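Local coordinates for conserved lipoprotein, putative (Clostridium novyi, PDB 4L1N), which is of unknown function but is probably a membrane-attached lipoprotein whose DUF4652 domain belongs to the beta-propeller clan, at residues K84-K95 and D110-K121. Residues are numbered along the deposited sequence; the frame is centred on the assembly and turned at random.
Sequences KGENALEEGVGK and DLDQDQQKNTPK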
ATOM      1  N   LYS A  84      -0.410  10.276  -6.945  1.00 64.52           N
ATOM      2  CA  LYS A  84       0.924   9.942  -7.437  1.00 63.02           C
ATOM      3  C   LYS A  84       0.957   9.451  -8.911  1.00 71.04           C
ATOM      4  O   LYS A  84       1.981   8.934  -9.367  1.00 70.96           O
ATOM      5  CB  LYS A  84       1.544   8.892  -6.520  1.00 60.49           C
ATOM      6  CG  LYS A  84       1.931   9.366  -5.133  1.00 54.15           C
ATOM      7  CD  LYS A  84       2.478   8.167  -4.382  1.00 60.05           C
ATOM      8  CE  LYS A  84       3.831   8.387  -3.752  1.00 64.00           C
ATOM      9  NZ  LYS A  84       4.952   8.389  -4.710  1.00 67.53           N
ATOM     10  N   GLY A  85      -0.115   9.666  -9.659  1.00 70.96           N
ATOM     11  CA  GLY A  85      -0.156   9.242 -11.054  1.00 72.69           C
ATOM     12  C   GLY A  85      -0.567   7.798 -11.234  1.00 78.02           C
ATOM     13  O   GLY A  85      -0.759   7.079 -10.254  1.00 76.01           O
ATOM     14  N   GLU A  86      -0.699   7.370 -12.497  1.00 78.63           N
ATOM     15  CA  GLU A  86      -1.149   6.044 -12.956  1.00 79.14           C
ATOM     16  C   GLU A  86      -0.345   4.849 -12.391  1.00 80.39           C
ATOM     17  O   GLU A  86      -0.907   3.746 -12.268  1.00 79.57           O
ATOM     18  CB  GLU A  86      -1.090   5.995 -14.493  1.00 83.38           C
ATOM     19  CG  GLU A  86      -2.126   5.090 -15.138  1.00 99.15           C
ATOM     20  CD  GLU A  86      -1.914   4.873 -16.623  1.00133.86           C
ATOM     21  OE1 GLU A  86      -0.899   4.238 -16.993  1.00136.00           O
ATOM     22  OE2 GLU A  86      -2.769   5.330 -17.417  1.00133.47           O
ATOM     23  N   ASN A  87       0.948   5.051 -12.065  1.00 74.84           N
ATOM     24  CA  ASN A  87       1.778   3.952 -11.567  1.00 72.15           C
ATOM     25  C   ASN A  87       2.413   4.278 -10.199  1.00 73.24           C
ATOM     26  O   ASN A  87       3.330   3.580  -9.758  1.00 70.31           O
ATOM     27  CB  ASN A  87       2.847   3.598 -12.614  1.00 74.99           C
ATOM     28  CG  ASN A  87       2.266   3.003 -13.879  1.00101.88           C
ATOM     29  OD1 ASN A  87       1.880   1.823 -13.920  1.00 92.57           O
ATOM     30  ND2 ASN A  87       2.145   3.820 -14.927  1.00 96.90           N
ATOM     31  N   ALA A  88       1.878   5.304  -9.512  1.00 70.26           N
ATOM     32  CA  ALA A  88       2.319   5.809  -8.209  1.00 68.49           C
ATOM     33  C   ALA A  88       3.826   6.152  -8.204  1.00 73.71           C
ATOM     34  O   ALA A  88       4.498   5.946  -7.193  1.00 73.34           O
ATOM     35  CB  ALA A  88       1.977   4.820  -7.103  1.00 66.79           C
ATOM     36  N   LEU A  89       4.349   6.699  -9.329  1.00 71.48           N
ATOM     37  CA  LEU A  89       5.779   7.024  -9.455  1.00 70.96           C
ATOM     38  C   LEU A  89       6.073   8.492  -9.156  1.00 76.44           C
ATOM     39  O   LEU A  89       7.235   8.850  -8.942  1.00 76.97           O
ATOM     40  CB  LEU A  89       6.312   6.661 -10.850  1.00 71.87           C
ATOM     41  CG  LEU A  89       6.351   5.178 -11.206  1.00 75.19           C
ATOM     42  CD1 LEU A  89       6.501   4.990 -12.684  1.00 76.96           C
ATOM     43  CD2 LEU A  89       7.469   4.462 -10.481  1.00 77.14           C
ATOM     44  N   GLU A  90       5.027   9.333  -9.124  1.00 72.88           N
ATOM     45  CA  GLU A  90       5.151  10.756  -8.840  1.00 73.48           C
ATOM     46  C   GLU A  90       5.364  10.997  -7.365  1.00 74.25           C
ATOM     47  O   GLU A  90       4.778  10.300  -6.538  1.00 71.17           O
ATOM     48  CB  GLU A  90       3.912  11.514  -9.323  1.00 77.05           C
ATOM     49  CG  GLU A  90       3.720  11.464 -10.826  1.00 88.34           C
ATOM     50  CD  GLU A  90       4.863  12.063 -11.618  1.00107.27           C
ATOM     51  OE1 GLU A  90       5.161  13.262 -11.410  1.00 99.61           O
ATOM     52  OE2 GLU A  90       5.491  11.319 -12.408  1.00 95.66           O
ATOM     53  N   GLU A  91       6.196  12.003  -7.035  1.00 71.47           N
ATOM     54  CA  GLU A  91       6.523  12.396  -5.665  1.00 69.83           C
ATOM     55  C   GLU A  91       5.296  12.893  -4.924  1.00 72.35           C
ATOM     56  O   GLU A  91       4.353  13.391  -5.544  1.00 73.15           O
ATOM     57  CB  GLU A  91       7.600  13.488  -5.659  1.00 73.18           C
ATOM     58  CG  GLU A  91       9.020  12.948  -5.675  1.00 79.12           C
ATOM     59  CD  GLU A  91      10.125  13.915  -5.290  1.00 98.00           C
ATOM     60  OE1 GLU A  91       9.829  15.075  -4.919  1.00 92.21           O
ATOM     61  OE2 GLU A  91      11.302  13.492  -5.335  1.00 95.19           O
ATOM     62  N   GLY A  92       5.317  12.737  -3.607  1.00 66.85           N
ATOM     63  CA  GLY A  92       4.234  13.189  -2.743  1.00 66.72           C
ATOM     64  C   GLY A  92       3.635  12.090  -1.897  1.00 67.15           C
ATOM     65  O   GLY A  92       3.994  10.919  -2.059  1.00 65.65           O
ATOM     66  N   VAL A  93       2.732  12.479  -0.965  1.00 61.07           N
ATOM     67  CA  VAL A  93       2.014  11.576  -0.072  1.00 57.46           C
ATOM     68  C   VAL A  93       0.698  11.212  -0.750  1.00 62.72           C
ATOM     69  O   VAL A  93      -0.173  12.070  -0.910  1.00 65.80           O
ATOM     70  CB  VAL A  93       1.806  12.169   1.353  1.00 60.26           C
ATOM     71  CG1 VAL A  93       0.875  11.301   2.193  1.00 58.34           C
ATOM     72  CG2 VAL A  93       3.132  12.373   2.077  1.00 59.72           C
ATOM     73  N   GLY A  94       0.594   9.965  -1.191  1.00 57.48           N
ATOM     74  CA  GLY A  94      -0.613   9.431  -1.803  1.00 57.59           C
ATOM     75  C   GLY A  94      -1.622   9.054  -0.738  1.00 62.79           C
ATOM     76  O   GLY A  94      -1.266   8.910   0.438  1.00 62.53           O
ATOM     77  N   LYS A  95      -2.896   8.931  -1.130  1.00 59.24           N
ATOM     78  CA  LYS A  95      -3.997   8.536  -0.249  1.00 57.88           C
ATOM     79  C   LYS A  95      -4.648   7.253  -0.792  1.00 60.64           C
ATOM     80  O   LYS A  95      -4.846   7.160  -2.002  1.00 62.57           O
ATOM     81  CB  LYS A  95      -5.052   9.653  -0.161  1.00 62.18           C
ATOM     82  CG  LYS A  95      -4.565  11.066   0.156  1.00 71.28           C
ATOM     83  CD  LYS A  95      -5.419  12.090  -0.605  1.00 77.03           C
ATOM     84  CE  LYS A  95      -5.815  13.312   0.202  1.00 92.66           C
ATOM     85  NZ  LYS A  95      -7.015  14.011  -0.370  1.00 95.63           N
ATOM     86  N   ASP A 110      -5.865   7.717   5.115  1.00 56.39           N
ATOM     87  CA  ASP A 110      -4.719   8.608   5.137  1.00 56.70           C
ATOM     88  C   ASP A 110      -3.732   8.219   6.173  1.00 60.67           C
ATOM     89  O   ASP A 110      -4.095   7.947   7.309  1.00 62.16           O
ATOM     90  CB  ASP A 110      -5.154  10.047   5.398  1.00 60.85           C
ATOM     91  CG  ASP A 110      -5.716  10.756   4.197  1.00 78.75           C
ATOM     92  OD1 ASP A 110      -5.832  10.114   3.123  1.00 78.62           O
ATOM     93  OD2 ASP A 110      -6.028  11.958   4.319  1.00 92.12           O
ATOM     94  N   LEU A 111      -2.468   8.283   5.808  1.00 54.93           N
ATOM     95  CA  LEU A 111      -1.386   7.992   6.712  1.00 53.52           C
ATOM     96  C   LEU A 111      -1.306   9.059   7.791  1.00 61.85           C
ATOM     97  O   LEU A 111      -1.152  10.241   7.480  1.00 63.71           O
ATOM     98  CB  LEU A 111      -0.109   7.945   5.883  1.00 52.00           C
ATOM     99  CG  LEU A 111       0.991   6.993   6.301  1.00 53.89           C
ATOM    100  CD1 LEU A 111       0.475   5.589   6.544  1.00 51.62           C
ATOM    101  CD2 LEU A 111       2.060   6.995   5.267  1.00 54.73           C
ATOM    102  N   ASP A 112      -1.528   8.649   9.054  1.00 60.36           N
ATOM    103  CA  ASP A 112      -1.430   9.486  10.259  1.00 61.78           C
ATOM    104  C   ASP A 112       0.055   9.712  10.495  1.00 68.71           C
ATOM    105  O   ASP A 112       0.772   8.763  10.828  1.00 67.81           O
ATOM    106  CB  ASP A 112      -2.100   8.775  11.453  1.00 62.96           C
ATOM    107  CG  ASP A 112      -2.249   9.540  12.760  1.00 69.48           C
ATOM    108  OD1 ASP A 112      -1.747  10.686  12.847  1.00 72.08           O
ATOM    109  OD2 ASP A 112      -2.879   8.994  13.696  1.00 71.05           O
ATOM    110  N   GLN A 113       0.531  10.928  10.200  1.00 67.84           N
ATOM    111  CA  GLN A 113       1.933  11.328  10.317  1.00 68.61           C
ATOM    112  C   GLN A 113       2.032  12.830  10.451  1.00 78.59           C
ATOM    113  O   GLN A 113       1.256  13.558   9.828  1.00 78.23           O
ATOM    114  CB  GLN A 113       2.777  10.826   9.132  1.00 67.63           C
ATOM    115  CG  GLN A 113       2.149  11.016   7.754  1.00 65.09           C
ATOM    116  CD  GLN A 113       3.099  10.736   6.623  1.00 68.14           C
ATOM    117  OE1 GLN A 113       4.196  10.169   6.790  1.00 64.09           O
ATOM    118  NE2 GLN A 113       2.690  11.143   5.438  1.00 56.01           N
ATOM    119  N   ASP A 114       2.978  13.288  11.281  1.00 81.13           N
ATOM    120  CA  ASP A 114       3.185  14.710  11.609  1.00 85.95           C
ATOM    121  C   ASP A 114       3.856  15.470  10.469  1.00 90.17           C
ATOM    122  O   ASP A 114       3.572  16.652  10.266  1.00 92.97           O
ATOM    123  CB  ASP A 114       4.008  14.842  12.895  1.00 90.71           C
ATOM    124  CG  ASP A 114       3.528  13.907  13.997  1.00108.53           C
ATOM    125  OD1 ASP A 114       2.413  14.149  14.543  1.00109.32           O
ATOM    126  OD2 ASP A 114       4.238  12.899  14.273  1.00115.15           O
ATOM    127  N   GLN A 115       4.733  14.788   9.735  1.00 83.83           N
ATOM    128  CA  GLN A 115       5.439  15.311   8.571  1.00 83.36           C
ATOM    129  C   GLN A 115       5.021  14.492   7.358  1.00 83.00           C
ATOM    130  O   GLN A 115       4.650  13.332   7.515  1.00 81.08           O
ATOM    131  CB  GLN A 115       6.962  15.257   8.785  1.00 85.09           C
ATOM    132  CG  GLN A 115       7.473  16.193   9.883  1.00107.48           C
ATOM    133  CD  GLN A 115       8.984  16.226   9.992  1.00134.30           C
ATOM    134  OE1 GLN A 115       9.677  15.195   9.951  1.00128.74           O
ATOM    135  NE2 GLN A 115       9.527  17.420  10.186  1.00130.50           N
ATOM    136  N   GLN A 116       5.087  15.081   6.158  1.00 77.98           N
ATOM    137  CA  GLN A 116       4.722  14.433   4.892  1.00 74.83           C
ATOM    138  C   GLN A 116       5.908  13.610   4.355  1.00 74.70           C
ATOM    139  O   GLN A 116       6.370  13.873   3.236  1.00 74.99           O
ATOM    140  CB  GLN A 116       4.302  15.515   3.867  1.00 78.35           C
ATOM    141  CG  GLN A 116       3.030  16.299   4.226  1.00 87.71           C
ATOM    142  CD  GLN A 116       1.779  15.633   3.703  1.00 98.87           C
ATOM    143  OE1 GLN A 116       1.070  14.920   4.434  1.00 89.98           O
ATOM    144  NE2 GLN A 116       1.479  15.854   2.423  1.00 88.31           N
ATOM    145  N   LYS A 117       6.409  12.608   5.139  1.00 66.81           N
ATOM    146  CA  LYS A 117       7.582  11.851   4.708  1.00 63.96           C
ATOM    147  C   LYS A 117       7.281  10.484   4.066  1.00 65.04           C
ATOM    148  O   LYS A 117       8.058  10.069   3.206  1.00 64.11           O
ATOM    149  CB  LYS A 117       8.617  11.693   5.843  1.00 66.54           C
ATOM    150  CG  LYS A 117       8.254  10.770   7.010  1.00 86.74           C
ATOM    151  CD  LYS A 117       9.487  10.008   7.540  1.00 98.32           C
ATOM    152  CE  LYS A 117      10.286  10.765   8.583  1.00111.81           C
ATOM    153  NZ  LYS A 117      11.617  10.142   8.819  1.00119.89           N
ATOM    154  N   ASN A 118       6.209   9.776   4.490  1.00 59.87           N
ATOM    155  CA  ASN A 118       5.883   8.438   3.970  1.00 55.97           C
ATOM    156  C   ASN A 118       4.586   8.406   3.202  1.00 58.36           C
ATOM    157  O   ASN A 118       3.741   9.293   3.360  1.00 59.85           O
ATOM    158  CB  ASN A 118       5.851   7.410   5.080  1.00 52.28           C
ATOM    159  CG  ASN A 118       7.231   7.027   5.515  1.00 65.84           C
ATOM    160  OD1 ASN A 118       8.095   6.708   4.700  1.00 65.81           O
ATOM    161  ND2 ASN A 118       7.487   7.094   6.800  1.00 55.12           N
ATOM    162  N   THR A 119       4.421   7.364   2.370  1.00 51.63           N
ATOM    163  CA  THR A 119       3.261   7.236   1.496  1.00 50.85           C
ATOM    164  C   THR A 119       2.853   5.791   1.171  1.00 53.30           C
ATOM    165  O   THR A 119       3.739   4.944   1.041  1.00 52.32           O
ATOM    166  CB  THR A 119       3.624   7.932   0.158  1.00 54.07           C
ATOM    167  OG1 THR A 119       2.493   7.946  -0.689  1.00 55.10           O
ATOM    168  CG2 THR A 119       4.789   7.253  -0.587  1.00 48.37           C
ATOM    169  N   PRO A 120       1.550   5.478   0.916  1.00 49.03           N
ATOM    170  CA  PRO A 120       1.246   4.163   0.334  1.00 47.09           C
ATOM    171  C   PRO A 120       1.879   4.154  -1.066  1.00 50.95           C
ATOM    172  O   PRO A 120       1.727   5.143  -1.790  1.00 52.95           O
ATOM    173  CB  PRO A 120      -0.288   4.129   0.280  1.00 49.26           C
ATOM    174  CG  PRO A 120      -0.720   5.493   0.365  1.00 55.38           C
ATOM    175  CD  PRO A 120       0.342   6.323   0.996  1.00 51.40           C
ATOM    176  N   LYS A 121       2.641   3.112  -1.424  1.00 44.34           N
ATOM    177  CA  LYS A 121       3.314   3.046  -2.727  1.00 43.96           C
ATOM    178  C   LYS A 121       2.698   1.967  -3.637  1.00 51.14           C
ATOM    179  O   LYS A 121       2.644   2.170  -4.853  1.00 53.49           O
ATOM    180  CB  LYS A 121       4.824   2.800  -2.535  1.00 44.01           C
ATOM    181  CG  LYS A 121       5.667   2.773  -3.800  1.00 56.95           C
ATOM    182  CD  LYS A 121       5.653   4.068  -4.605  1.00 60.79           C
ATOM    183  CE  LYS A 121       7.033   4.496  -4.995  1.00 65.16           C
ATOM    184  NZ  LYS A 121       7.124   5.974  -5.045  1.00 85.74           N
TER
HETATM  185  O   HOH W   1       7.591   8.259  -3.572  1.00 56.96           O
HETATM  186  O   HOH W   2      -1.895   9.084   3.047  1.00 49.53           O
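Thr119 and Val93 make the central contacts between two connections of an antiparallel beta sheet: 84-95 leads from strand 77-82 into strand 95-100, while the segment 110-121 passes from the end of strand 105-111 into edge strand 118-125. The sequence family belongs to the beta-propeller clan.

Hydrogen bonding centres on Thr119 OG1, placed anti to the backbone N (chi1 -175°). It accepts Gly94 N at 2.8 Å in a fairly straight bond (164°) and donates to Pro120 O, lying above that carbonyl plane, so one hydroxyl serves both segments. Gly94 suits this place because a side chain there would point at Thr119 and meet the aliphatic part of Lys84. A water links Gly94 O to Leu111 N, joining the loop to the end of strand 105-111.

Van der Waals packing comes from Val93, whose two methyls both lie against Asn118 O and Gln113 NE2; CG2 lies 3.6 Å from Gln113 NE2 and 3.8 Å from Gln116 CB. The Gln113 amide is held by Asn118 at both ends: OE1 receives Asn118 N in the carbonyl plane, on a lone pair, while NE2 donates to Asn118 O. Pro120 sets its ring carbons CG and CD against Gly94 O.

Lys84 and Lys121 cross at about a right angle, Lys84 NZ 3.3 Å from Lys121 NZ. A shared water accepts from both, and backbone carbonyls probably ease the repulsion further: Lys121 NZ bonds weakly to Ala88 O, while the bent chain of Lys84 brings its NZ to Glu90 O at 2.7 Å.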